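Local coordinates for protein putative transcriptional regulator (MarR/EmrR family) (Acinetobacter sp. ADP1, PDB 3NRV) that probably binds DNA as a dimeric transcription regulator of the MarR/EmrR family, through a winged helix-turn-helix domain in each subunit, at residues 46-60 and 94-108. Sequence-based numbering, arbitrary orientation. Where two conformers were deposited one is given.
Sequences ISVLSSASDCSVQKI and RTYAINLTEMGQELY. With SO4 (sulfate ion), chain N.
L49 of helix 46-51 sits between I98 and L100 of strand 97-100. Its CD1 lies 3.8 Å from I98 CG2, while its CB backs onto L100 CG. With CG anti to the carbonyl carbon (chi1 -65°), L100 swings its end toward helix 46-51, where CD2 meets L49 and I46 and CD1 the backbone of S50. I46 continues the apolar row into helix 102-108: its CD1 reaches L107 CD2 at 3.6 Å, the two side chains crossing at about a right angle, and its CG2 meets Y108 CB. The Y108 ring then lies under S50, whose CB stands almost exactly over the ring centroid, 3.5 Å away and 3° off the normal, a CH-pi contact. A water links Y108 OH to S51 OG, and residues of the second subunit, Q5 among them, pack on this end.

Toward the other end the contact turns polar. I98 N donates to C55 O at 2.8 Å, tying the loop to the strand. Beyond it, V57 N at the helix start donates almost straight (169°) to Y96 OH, 3.0 Å away, while S56, the N-cap residue, accepts K59 N with its OG. A sulfate, probably from the crystallisation liquor, takes a bond from R94 NH2 to its O3 at 2.8 Å. Helix 40-51 thus packs on the second wing strand and the helix after it, while the start of helix 57-64 meets that strand and Y96 just before it, as in the winged helix-turn-helix of MarR regulators.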
ATOM      1  N   ILE C  46       9.364  -5.139   8.348  1.00 21.82           N
ATOM      2  CA  ILE C  46       9.917  -6.318   9.014  1.00 23.23           C
ATOM      3  C   ILE C  46      10.048  -7.468   8.018  1.00 24.31           C
ATOM      4  O   ILE C  46      11.071  -8.166   7.966  1.00 21.87           O
ATOM      5  CB  ILE C  46       9.036  -6.701  10.240  1.00 25.49           C
ATOM      6  CG1 ILE C  46       9.357  -5.750  11.396  1.00 22.82           C
ATOM      7  CG2 ILE C  46       9.269  -8.142  10.673  1.00 24.41           C
ATOM      8  CD1 ILE C  46       8.265  -5.665  12.382  1.00 30.64           C
ATOM      9  N   SER C  47       9.017  -7.653   7.204  0.57 22.78           N
ATOM     10  CA  SER C  47       9.028  -8.745   6.241  0.57 25.44           C
ATOM     11  C   SER C  47      10.116  -8.536   5.174  0.57 29.97           C
ATOM     12  O   SER C  47      10.756  -9.492   4.718  0.57 26.73           O
ATOM     13  CB  SER C  47       7.641  -8.931   5.615  0.57 27.67           C
ATOM     14  OG  SER C  47       7.708  -9.833   4.528  0.57 27.97           O
ATOM     15  N   VAL C  48      10.352  -7.285   4.794  1.00 25.56           N
ATOM     16  CA  VAL C  48      11.455  -6.990   3.863  1.00 27.09           C
ATOM     17  C   VAL C  48      12.805  -7.283   4.517  1.00 25.89           C
ATOM     18  O   VAL C  48      13.662  -7.913   3.917  1.00 30.18           O
ATOM     19  CB  VAL C  48      11.441  -5.540   3.330  1.00 27.96           C
ATOM     20  CG1 VAL C  48      12.745  -5.223   2.568  1.00 25.51           C
ATOM     21  CG2 VAL C  48      10.242  -5.332   2.428  1.00 30.45           C
ATOM     22  N   LEU C  49      12.979  -6.863   5.765  1.00 21.87           N
ATOM     23  CA  LEU C  49      14.237  -7.094   6.471  1.00 24.55           C
ATOM     24  C   LEU C  49      14.535  -8.592   6.647  1.00 33.70           C
ATOM     25  O   LEU C  49      15.693  -9.009   6.652  1.00 28.04           O
ATOM     26  CB  LEU C  49      14.242  -6.374   7.824  1.00 22.49           C
ATOM     27  CG  LEU C  49      14.128  -4.841   7.782  1.00 25.39           C
ATOM     28  CD1 LEU C  49      14.086  -4.257   9.144  1.00 22.74           C
ATOM     29  CD2 LEU C  49      15.315  -4.270   7.013  1.00 26.78           C
ATOM     30  N   SER C  50      13.506  -9.422   6.761  1.00 28.51           N
ATOM     31  CA  SER C  50      13.778 -10.842   6.968  1.00 32.10           C
ATOM     32  C   SER C  50      14.271 -11.505   5.680  1.00 36.23           C
ATOM     33  O   SER C  50      14.862 -12.581   5.720  1.00 39.60           O
ATOM     34  CB  SER C  50      12.530 -11.570   7.471  1.00 33.38           C
ATOM     35  OG  SER C  50      11.676 -11.862   6.384  1.00 41.21           O
ATOM     36  N   SER C  51      14.012 -10.860   4.543  1.00 34.59           N
ATOM     37  CA  SER C  51      14.156 -11.473   3.224  1.00 40.50           C
ATOM     38  C   SER C  51      15.427 -11.038   2.528  1.00 50.54           C
ATOM     39  O   SER C  51      15.940 -11.726   1.652  1.00 62.25           O
ATOM     40  CB  SER C  51      12.993 -11.051   2.317  1.00 51.03           C
ATOM     41  OG  SER C  51      11.769 -11.652   2.693  1.00 56.17           O
ATOM     42  N   ALA C  52      15.923  -9.870   2.888  1.00 52.38           N
ATOM     43  CA  ALA C  52      16.965  -9.277   2.084  1.00 57.97           C
ATOM     44  C   ALA C  52      18.168  -8.880   2.896  1.00 51.31           C
ATOM     45  O   ALA C  52      18.116  -8.736   4.123  1.00 49.63           O
ATOM     46  CB  ALA C  52      16.424  -8.082   1.289  1.00 54.11           C
ATOM     47  N   SER C  53      19.261  -8.709   2.171  1.00 57.07           N
ATOM     48  CA  SER C  53      20.517  -8.287   2.745  1.00 67.96           C
ATOM     49  C   SER C  53      20.762  -6.824   2.396  1.00 59.90           C
ATOM     50  O   SER C  53      20.230  -6.310   1.395  1.00 45.52           O
ATOM     51  CB  SER C  53      21.648  -9.171   2.207  1.00 65.88           C
ATOM     52  OG  SER C  53      21.310  -9.702   0.934  1.00 67.35           O
ATOM     53  N   ASP C  54      21.572  -6.177   3.231  1.00 50.25           N
ATOM     54  CA  ASP C  54      21.960  -4.791   3.057  1.00 52.62           C
ATOM     55  C   ASP C  54      20.760  -3.911   2.761  1.00 44.86           C
ATOM     56  O   ASP C  54      20.719  -3.205   1.745  1.00 47.81           O
ATOM     57  CB  ASP C  54      23.043  -4.651   1.980  1.00 68.56           C
ATOM     58  CG  ASP C  54      22.907  -5.676   0.869  1.00 73.06           C
ATOM     59  OD1 ASP C  54      23.658  -6.671   0.889  1.00 85.13           O
ATOM     60  OD2 ASP C  54      22.063  -5.489  -0.031  1.00 69.97           O
ATOM     61  N   CYS C  55      19.775  -3.952   3.654  1.00 35.07           N
ATOM     62  CA  CYS C  55      18.631  -3.070   3.527  1.00 37.03           C
ATOM     63  C   CYS C  55      18.955  -1.681   4.043  1.00 39.81           C
ATOM     64  O   CYS C  55      18.942  -1.443   5.244  1.00 39.78           O
ATOM     65  CB  CYS C  55      17.433  -3.645   4.278  1.00 33.38           C
ATOM     66  SG  CYS C  55      16.805  -5.066   3.381  1.00 37.80           S
ATOM     67  N   SER C  56      19.254  -0.774   3.121  1.00 31.21           N
ATOM     68  CA  SER C  56      19.286   0.644   3.444  1.00 32.10           C
ATOM     69  C   SER C  56      17.856   1.143   3.376  1.00 30.29           C
ATOM     70  O   SER C  56      16.969   0.431   2.905  1.00 27.12           O
ATOM     71  CB  SER C  56      20.092   1.386   2.380  1.00 32.40           C
ATOM     72  OG  SER C  56      19.534   1.095   1.109  1.00 31.90           O
ATOM     73  N   VAL C  57      17.628   2.379   3.809  1.00 29.81           N
ATOM     74  CA  VAL C  57      16.320   2.993   3.637  1.00 26.06           C
ATOM     75  C   VAL C  57      15.962   3.045   2.161  1.00 29.58           C
ATOM     76  O   VAL C  57      14.810   2.800   1.782  1.00 27.55           O
ATOM     77  CB  VAL C  57      16.277   4.398   4.278  1.00 28.34           C
ATOM     78  CG1 VAL C  57      15.028   5.143   3.882  1.00 30.20           C
ATOM     79  CG2 VAL C  57      16.377   4.270   5.790  1.00 29.07           C
ATOM     80  N   GLN C  58      16.947   3.357   1.313  1.00 27.27           N
ATOM     81  CA  GLN C  58      16.714   3.365  -0.135  1.00 29.52           C
ATOM     82  C   GLN C  58      16.190   2.014  -0.644  1.00 29.61           C
ATOM     83  O   GLN C  58      15.218   1.945  -1.387  1.00 29.66           O
ATOM     84  CB  GLN C  58      18.002   3.697  -0.900  1.00 28.19           C
ATOM     85  CG  GLN C  58      17.814   3.746  -2.413  1.00 37.10           C
ATOM     86  CD  GLN C  58      16.924   4.894  -2.850  1.00 54.58           C
ATOM     87  OE1 GLN C  58      15.806   4.688  -3.342  1.00 57.11           O
ATOM     88  NE2 GLN C  58      17.409   6.114  -2.669  1.00 53.12           N
ATOM     89  N   LYS C  59      16.868   0.938  -0.272  1.00 28.61           N
ATOM     90  CA  LYS C  59      16.451  -0.383  -0.742  1.00 26.12           C
ATOM     91  C   LYS C  59      15.039  -0.761  -0.254  1.00 26.24           C
ATOM     92  O   LYS C  59      14.246  -1.328  -1.011  1.00 25.77           O
ATOM     93  CB  LYS C  59      17.474  -1.458  -0.356  1.00 27.49           C
ATOM     94  CG  LYS C  59      17.083  -2.849  -0.844  1.00 34.10           C
ATOM     95  CD  LYS C  59      18.202  -3.862  -0.629  1.00 35.58           C
ATOM     96  CE  LYS C  59      17.821  -5.231  -1.177  1.00 49.00           C
ATOM     97  NZ  LYS C  59      19.013  -6.142  -1.210  1.00 44.60           N
ATOM     98  N   ILE C  60      14.717  -0.427   0.998  1.00 25.54           N
ATOM     99  CA  ILE C  60      13.385  -0.745   1.529  1.00 29.33           C
ATOM    100  C   ILE C  60      12.318   0.048   0.757  1.00 29.99           C
ATOM    101  O   ILE C  60      11.281  -0.491   0.360  1.00 27.07           O
ATOM    102  CB  ILE C  60      13.304  -0.484   3.063  1.00 26.85           C
ATOM    103  CG1 ILE C  60      14.283  -1.391   3.819  1.00 23.68           C
ATOM    104  CG2 ILE C  60      11.886  -0.678   3.593  1.00 21.73           C
ATOM    105  CD1 ILE C  60      14.607  -0.875   5.221  1.00 26.03           C
ATOM    106  N   ARG C  94      31.317  -0.859   2.834  1.00 59.30           N
ATOM    107  CA  ARG C  94      29.903  -0.874   2.493  1.00 66.62           C
ATOM    108  C   ARG C  94      29.120   0.103   3.378  1.00 58.08           C
ATOM    109  O   ARG C  94      29.579   0.504   4.445  1.00 52.38           O
ATOM    110  CB  ARG C  94      29.360  -2.290   2.662  1.00 63.08           C
ATOM    111  CG  ARG C  94      29.856  -2.946   3.928  1.00 63.50           C
ATOM    112  CD  ARG C  94      29.374  -4.372   4.053  1.00 72.51           C
ATOM    113  NE  ARG C  94      27.926  -4.441   4.224  1.00 80.85           N
ATOM    114  CZ  ARG C  94      27.279  -5.509   4.680  1.00 80.83           C
ATOM    115  NH1 ARG C  94      27.957  -6.602   5.027  1.00 64.80           N
ATOM    116  NH2 ARG C  94      25.955  -5.478   4.797  1.00 60.49           N
ATOM    117  N   THR C  95      27.929   0.474   2.932  1.00 44.40           N
ATOM    118  CA  THR C  95      27.099   1.385   3.693  1.00 45.55           C
ATOM    119  C   THR C  95      26.472   0.742   4.937  1.00 47.33           C
ATOM    120  O   THR C  95      26.592  -0.464   5.180  1.00 41.27           O
ATOM    121  CB  THR C  95      26.004   1.968   2.797  1.00 56.01           C
ATOM    122  OG1 THR C  95      24.921   1.029   2.654  1.00 41.77           O
ATOM    123  CG2 THR C  95      26.596   2.273   1.453  1.00 54.86           C
ATOM    124  N   TYR C  96      25.813   1.572   5.732  1.00 41.35           N
ATOM    125  CA  TYR C  96      25.051   1.095   6.867  1.00 37.04           C
ATOM    126  C   TYR C  96      23.964   0.143   6.348  1.00 34.23           C
ATOM    127  O   TYR C  96      23.646   0.127   5.155  1.00 33.48           O
ATOM    128  CB  TYR C  96      24.399   2.276   7.572  1.00 32.63           C
ATOM    129  CG  TYR C  96      23.181   2.795   6.847  1.00 38.46           C
ATOM    130  CD1 TYR C  96      21.900   2.438   7.263  1.00 32.41           C
ATOM    131  CD2 TYR C  96      23.302   3.626   5.733  1.00 36.06           C
ATOM    132  CE1 TYR C  96      20.773   2.906   6.601  1.00 31.29           C
ATOM    133  CE2 TYR C  96      22.172   4.097   5.063  1.00 42.73           C
ATOM    134  CZ  TYR C  96      20.903   3.726   5.510  1.00 41.52           C
ATOM    135  OH  TYR C  96      19.760   4.170   4.868  1.00 32.75           O
ATOM    136  N   ALA C  97      23.391  -0.644   7.244  1.00 30.87           N
ATOM    137  CA  ALA C  97      22.227  -1.445   6.884  1.00 40.70           C
ATOM    138  C   ALA C  97      21.260  -1.487   8.064  1.00 32.78           C
ATOM    139  O   ALA C  97      21.669  -1.297   9.209  1.00 33.06           O
ATOM    140  CB  ALA C  97      22.657  -2.873   6.476  1.00 34.49           C
ATOM    141  N   ILE C  98      19.981  -1.721   7.787  1.00 32.13           N
ATOM    142  CA  ILE C  98      19.002  -1.915   8.858  1.00 25.32           C
ATOM    143  C   ILE C  98      18.838  -3.429   9.052  1.00 32.84           C
ATOM    144  O   ILE C  98      18.659  -4.161   8.071  1.00 31.63           O
ATOM    145  CB  ILE C  98      17.644  -1.300   8.484  1.00 27.03           C
ATOM    146  CG1 ILE C  98      17.794   0.186   8.085  1.00 30.46           C
ATOM    147  CG2 ILE C  98      16.606  -1.499   9.627  1.00 24.16           C
ATOM    148  CD1 ILE C  98      18.297   1.072   9.232  1.00 33.25           C
ATOM    149  N   ASN C  99      18.913  -3.899  10.294  1.00 31.23           N
ATOM    150  CA  ASN C  99      18.723  -5.325  10.586  1.00 31.53           C
ATOM    151  C   ASN C  99      17.667  -5.564  11.663  1.00 29.23           C
ATOM    152  O   ASN C  99      17.524  -4.770  12.588  1.00 28.34           O
ATOM    153  CB  ASN C  99      20.015  -5.969  11.105  1.00 33.34           C
ATOM    154  CG  ASN C  99      21.171  -5.879  10.130  1.00 42.39           C
ATOM    155  OD1 ASN C  99      21.001  -5.924   8.914  1.00 48.21           O
ATOM    156  ND2 ASN C  99      22.367  -5.780  10.675  1.00 46.16           N
ATOM    157  N   LEU C 100      16.969  -6.691  11.569  1.00 25.95           N
ATOM    158  CA  LEU C 100      16.092  -7.126  12.659  1.00 28.27           C
ATOM    159  C   LEU C 100      16.934  -7.434  13.898  1.00 25.64           C
ATOM    160  O   LEU C 100      18.029  -7.966  13.784  1.00 30.26           O
ATOM    161  CB  LEU C 100      15.330  -8.392  12.255  1.00 26.35           C
ATOM    162  CG  LEU C 100      14.336  -8.241  11.102  1.00 33.09           C
ATOM    163  CD1 LEU C 100      13.817  -9.594  10.645  1.00 29.84           C
ATOM    164  CD2 LEU C 100      13.196  -7.338  11.547  1.00 27.67           C
ATOM    165  N   THR C 101      16.447  -7.084  15.075  1.00 27.86           N
ATOM    166  CA  THR C 101      17.084  -7.579  16.293  1.00 30.23           C
ATOM    167  C   THR C 101      16.636  -9.037  16.471  1.00 34.71           C
ATOM    168  O   THR C 101      15.858  -9.558  15.659  1.00 28.83           O
ATOM    169  CB  THR C 101      16.619  -6.799  17.496  1.00 28.29           C
ATOM    170  OG1 THR C 101      15.188  -6.870  17.555  1.00 30.74           O
ATOM    171  CG2 THR C 101      17.071  -5.316  17.406  1.00 30.72           C
ATOM    172  N   GLU C 102      17.109  -9.699  17.523  1.00 33.63           N
ATOM    173  CA  GLU C 102      16.609 -11.041  17.820  1.00 37.27           C
ATOM    174  C   GLU C 102      15.089 -11.015  18.047  1.00 28.38           C
ATOM    175  O   GLU C 102      14.376 -11.904  17.595  1.00 28.92           O
ATOM    176  CB  GLU C 102      17.321 -11.661  19.031  1.00 41.00           C
ATOM    177  CG  GLU C 102      17.099 -13.173  19.155  1.00 54.37           C
ATOM    178  CD  GLU C 102      17.751 -13.783  20.400  1.00 76.16           C
ATOM    179  OE1 GLU C 102      18.129 -14.978  20.354  1.00 55.45           O
ATOM    180  OE2 GLU C 102      17.886 -13.069  21.422  1.00 70.32           O
HETATM  181  N   MSE C 103      14.593  -9.990  18.732  1.00 27.46           N
HETATM  182  CA  MSE C 103      13.145  -9.864  18.919  1.00 30.15           C
HETATM  183  C   MSE C 103      12.394  -9.613  17.608  1.00 27.26           C
HETATM  184  O   MSE C 103      11.293 -10.121  17.415  1.00 26.54           O
HETATM  185  CB  MSE C 103      12.786  -8.790  19.949  1.00 34.11           C
HETATM  186  CG  MSE C 103      11.285  -8.726  20.227  1.00 30.29           C
HETATM  187 SE   MSE C 103      10.772  -7.693  21.825  0.75 47.11          SE
HETATM  188  CE  MSE C 103      12.537  -7.140  22.398  1.00 34.64           C
ATOM    189  N   GLY C 104      12.977  -8.831  16.701  1.00 29.94           N
ATOM    190  CA  GLY C 104      12.343  -8.626  15.413  1.00 25.81           C
ATOM    191  C   GLY C 104      12.306  -9.914  14.601  1.00 25.45           C
ATOM    192  O   GLY C 104      11.343 -10.181  13.887  1.00 24.75           O
ATOM    193  N   GLN C 105      13.354 -10.726  14.705  1.00 25.86           N
ATOM    194  CA  GLN C 105      13.351 -12.027  14.035  1.00 26.66           C
ATOM    195  C   GLN C 105      12.263 -12.947  14.622  1.00 23.44           C
ATOM    196  O   GLN C 105      11.621 -13.695  13.898  1.00 27.00           O
ATOM    197  CB  GLN C 105      14.735 -12.692  14.132  1.00 29.71           C
ATOM    198  CG  GLN C 105      15.820 -11.957  13.339  1.00 38.11           C
ATOM    199  CD  GLN C 105      17.218 -12.538  13.525  1.00 49.22           C
ATOM    200  OE1 GLN C 105      17.477 -13.273  14.470  1.00 50.74           O
ATOM    201  NE2 GLN C 105      18.129 -12.186  12.625  1.00 56.30           N
ATOM    202  N   GLU C 106      12.084 -12.902  15.937  1.00 25.84           N
ATOM    203  CA  GLU C 106      11.048 -13.724  16.603  1.00 27.59           C
ATOM    204  C   GLU C 106       9.669 -13.248  16.152  1.00 28.30           C
ATOM    205  O   GLU C 106       8.792 -14.048  15.836  1.00 24.87           O
ATOM    206  CB  GLU C 106      11.141 -13.584  18.116  1.00 27.04           C
ATOM    207  CG  GLU C 106      12.379 -14.203  18.748  1.00 28.45           C
ATOM    208  CD  GLU C 106      12.565 -13.721  20.178  1.00 31.17           C
ATOM    209  OE1 GLU C 106      11.901 -12.747  20.559  1.00 34.15           O
ATOM    210  OE2 GLU C 106      13.382 -14.291  20.921  1.00 41.81           O
ATOM    211  N   LEU C 107       9.492 -11.930  16.104  1.00 24.85           N
ATOM    212  CA  LEU C 107       8.233 -11.363  15.617  1.00 24.20           C
ATOM    213  C   LEU C 107       7.948 -11.878  14.205  1.00 25.78           C
ATOM    214  O   LEU C 107       6.844 -12.366  13.903  1.00 25.83           O
ATOM    215  CB  LEU C 107       8.285  -9.834  15.650  1.00 29.61           C
ATOM    216  CG  LEU C 107       7.063  -9.108  15.070  1.00 31.71           C
ATOM    217  CD1 LEU C 107       5.774  -9.596  15.747  1.00 30.28           C
ATOM    218  CD2 LEU C 107       7.218  -7.607  15.218  1.00 35.74           C
ATOM    219  N   TYR C 108       8.958 -11.820  13.341  1.00 24.15           N
ATOM    220  CA  TYR C 108       8.755 -12.279  11.975  1.00 26.43           C
ATOM    221  C   TYR C 108       8.343 -13.747  11.954  1.00 28.70           C
ATOM    222  O   TYR C 108       7.447 -14.153  11.213  1.00 25.98           O
ATOM    223  CB  TYR C 108      10.008 -12.072  11.116  1.00 26.41           C
ATOM    224  CG  TYR C 108       9.802 -12.599   9.725  1.00 27.74           C
ATOM    225  CD1 TYR C 108       9.117 -11.855   8.771  1.00 23.96           C
ATOM    226  CD2 TYR C 108      10.252 -13.872   9.377  1.00 28.92           C
ATOM    227  CE1 TYR C 108       8.894 -12.361   7.491  1.00 27.41           C
ATOM    228  CE2 TYR C 108      10.043 -14.384   8.109  1.00 33.54           C
ATOM    229  CZ  TYR C 108       9.372 -13.629   7.171  1.00 32.92           C
ATOM    230  OH  TYR C 108       9.182 -14.158   5.918  1.00 35.47           O
TER
HETATM  231  S   SO4 N 148      23.007  -7.153   6.194  1.00 86.75           S
HETATM  232  O1  SO4 N 148      23.510  -6.128   7.116  1.00 55.87           O
HETATM  233  O2  SO4 N 148      21.828  -6.667   5.483  1.00 53.50           O
HETATM  234  O3  SO4 N 148      24.049  -7.527   5.241  1.00 85.67           O
HETATM  235  O4  SO4 N 148      22.633  -8.349   6.950  1.00 92.93           O
HETATM  236  O   HOH W   1      17.693  -8.404   9.345  1.00 37.12           O
HETATM  237  O   HOH W   2      11.034 -13.995   3.821  1.00 67.47           O
HETATM  238  O   HOH W   3      19.282  -5.678   6.034  1.00 37.18           O